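Long-range contact in putative aminooxidase (Propionibacterium acnes, PDB 2BA9), which isomerises polyunsaturated fatty acids, producing conjugated linoleic acid, and binds FAD as a member of the flavin-containing amine oxidoreductase family: residues L143-F148 and G171-V176. Residues are numbered along the deposited sequence; the frame is centred on the assembly and turned at random.
Sequences LPFDEF and GHFDNV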
loop_
_atom_site.group_PDB
_atom_site.type_symbol
_atom_site.label_atom_id
_atom_site.label_comp_id
_atom_site.label_asym_id
_atom_site.label_seq_id
_atom_site.Cartn_x
_atom_site.Cartn_y
_atom_site.Cartn_z
ATOM N N LEU A 143 8.413 14.576 -10.676
ATOM C CA LEU A 143 9.167 13.796 -11.646
ATOM C C LEU A 143 9.305 12.338 -11.199
ATOM O O LEU A 143 9.251 12.056 -10.006
ATOM C CB LEU A 143 10.574 14.379 -11.800
ATOM C CG LEU A 143 10.698 15.724 -12.494
ATOM C CD1 LEU A 143 12.130 16.316 -12.366
ATOM C CD2 LEU A 143 10.273 15.545 -13.968
ATOM N N PRO A 144 9.517 11.402 -12.160
ATOM C CA PRO A 144 9.849 10.039 -11.740
ATOM C C PRO A 144 11.073 10.051 -10.809
ATOM O O PRO A 144 11.964 10.911 -10.955
ATOM C CB PRO A 144 10.129 9.311 -13.055
ATOM C CG PRO A 144 9.442 10.118 -14.111
ATOM C CD PRO A 144 9.475 11.532 -13.629
ATOM N N PHE A 145 11.092 9.125 -9.847
ATOM C CA PHE A 145 12.106 9.135 -8.783
ATOM C C PHE A 145 13.542 9.224 -9.282
ATOM O O PHE A 145 14.326 9.976 -8.708
ATOM C CB PHE A 145 11.945 7.929 -7.857
ATOM C CG PHE A 145 12.714 8.044 -6.546
ATOM C CD1 PHE A 145 12.447 9.064 -5.655
ATOM C CD2 PHE A 145 13.653 7.080 -6.186
ATOM C CE1 PHE A 145 13.144 9.167 -4.449
ATOM C CE2 PHE A 145 14.345 7.168 -4.976
ATOM C CZ PHE A 145 14.084 8.212 -4.111
ATOM N N ASP A 146 13.885 8.481 -10.336
ATOM C CA ASP A 146 15.256 8.512 -10.868
ATOM C C ASP A 146 15.598 9.870 -11.447
ATOM O O ASP A 146 16.742 10.322 -11.322
ATOM C CB ASP A 146 15.485 7.456 -11.959
ATOM C CG ASP A 146 15.698 6.060 -11.404
ATOM O OD1 ASP A 146 16.264 5.911 -10.289
ATOM O OD2 ASP A 146 15.301 5.103 -12.107
ATOM N N GLU A 147 14.628 10.491 -12.120
ATOM C CA GLU A 147 14.813 11.833 -12.679
ATOM C C GLU A 147 15.015 12.850 -11.552
ATOM O O GLU A 147 15.912 13.682 -11.598
ATOM C CB GLU A 147 13.620 12.223 -13.558
ATOM C CG GLU A 147 13.623 11.521 -14.905
ATOM C CD GLU A 147 12.468 11.946 -15.794
ATOM O OE1 GLU A 147 12.155 13.168 -15.820
ATOM O OE2 GLU A 147 11.882 11.051 -16.458
ATOM N N PHE A 148 14.172 12.762 -10.531
ATOM C CA PHE A 148 14.344 13.552 -9.309
ATOM C C PHE A 148 15.769 13.425 -8.748
ATOM O O PHE A 148 16.427 14.429 -8.470
ATOM C CB PHE A 148 13.292 13.127 -8.267
ATOM C CG PHE A 148 13.581 13.609 -6.867
ATOM C CD1 PHE A 148 13.224 14.886 -6.470
ATOM C CD2 PHE A 148 14.221 12.780 -5.954
ATOM C CE1 PHE A 148 13.495 15.341 -5.169
ATOM C CE2 PHE A 148 14.490 13.218 -4.654
ATOM C CZ PHE A 148 14.121 14.505 -4.262
ATOM N N GLY A 171 6.410 -0.571 -7.836
ATOM C CA GLY A 171 6.775 -0.211 -9.198
ATOM C C GLY A 171 8.165 0.358 -9.293
ATOM O O GLY A 171 8.958 0.213 -8.377
ATOM N N HIS A 172 8.443 1.018 -10.409
ATOM C CA HIS A 172 9.810 1.285 -10.810
ATOM C C HIS A 172 10.123 2.778 -10.880
ATOM O O HIS A 172 9.308 3.570 -11.327
ATOM C CB HIS A 172 10.107 0.570 -12.134
ATOM C CG HIS A 172 10.038 -0.923 -12.024
ATOM N ND1 HIS A 172 8.849 -1.606 -11.920
ATOM C CD2 HIS A 172 11.014 -1.857 -11.973
ATOM C CE1 HIS A 172 9.094 -2.902 -11.827
ATOM N NE2 HIS A 172 10.403 -3.082 -11.855
ATOM N N PHE A 173 11.328 3.124 -10.427
ATOM C CA PHE A 173 11.779 4.508 -10.301
ATOM C C PHE A 173 11.940 5.250 -11.636
ATOM O O PHE A 173 12.004 6.487 -11.660
ATOM C CB PHE A 173 13.112 4.556 -9.541
ATOM C CG PHE A 173 13.020 4.190 -8.070
ATOM C CD1 PHE A 173 14.166 3.773 -7.391
ATOM C CD2 PHE A 173 11.821 4.279 -7.345
ATOM C CE1 PHE A 173 14.122 3.436 -6.035
ATOM C CE2 PHE A 173 11.782 3.948 -5.977
ATOM C CZ PHE A 173 12.924 3.526 -5.329
ATOM N N ASP A 174 12.022 4.509 -12.736
ATOM C CA ASP A 174 12.067 5.123 -14.065
ATOM C C ASP A 174 10.762 5.883 -14.417
ATOM O O ASP A 174 10.763 6.734 -15.302
ATOM C CB ASP A 174 12.379 4.065 -15.136
ATOM C CG ASP A 174 11.275 3.011 -15.265
ATOM O OD1 ASP A 174 11.392 1.956 -14.600
ATOM O OD2 ASP A 174 10.302 3.237 -16.024
ATOM N N ASN A 175 9.662 5.563 -13.725
ATOM C CA ASN A 175 8.374 6.192 -13.988
ATOM C C ASN A 175 7.553 6.649 -12.763
ATOM O O ASN A 175 6.848 7.640 -12.847
ATOM C CB ASN A 175 7.530 5.265 -14.861
ATOM C CG ASN A 175 7.190 3.969 -14.173
ATOM O OD1 ASN A 175 6.143 3.858 -13.563
ATOM N ND2 ASN A 175 8.071 2.987 -14.261
ATOM N N VAL A 176 7.628 5.956 -11.631
ATOM C CA VAL A 176 6.799 6.331 -10.462
ATOM C C VAL A 176 7.271 7.657 -9.872
ATOM O O VAL A 176 8.446 7.787 -9.523
ATOM C CB VAL A 176 6.833 5.270 -9.361
ATOM C CG1 VAL A 176 6.252 5.826 -8.048
ATOM C CG2 VAL A 176 6.099 4.026 -9.791
HETATM O O HOH W 1 12.817 8.221 -15.983
#
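The edge of Phe145 meets the face of Phe173 where the N-terminus of helix 145-151 meets the loop between helices 166-170 and 178-184. Phe145 CD2 sits over the centre of the Phe173 ring, 3.3 Å above its plane. The loop carbonyls of Val176 and Phe173 take up the amides of Phe145 and Asp146 at the helix N-terminus, where Pro144 holds the N-cap position. Phe145 N donates to Val176 O at 3.0 Å, and Asp146 N donates to Phe173 O, nearly straight at 172° but from above the carbonyl plane. Pro144 lays its CB 3.5 Å from Asp174 O, and its CA-H points at Val176 O. Phe145 has CG anti to the backbone N (chi1 -165°), which brings the CD2 edge of its ring up to Phe173, with planes at 56°. Asp146 crosses Phe173 at about a right angle, its OD2 3.4 Å from Phe173 CB. Asp146 OD1 forms a salt bridge with Arg158 NE, which probably helps hold the carboxylate. Trp161 packs on both phenylalanines, and helix 178-184 lies against Phe145. Within the loop, His172 O accepts from Asn175 N and Val176 N, closing the turn. A water donates to Glu147 OE2 at 3.0 Å and to Asp174 O.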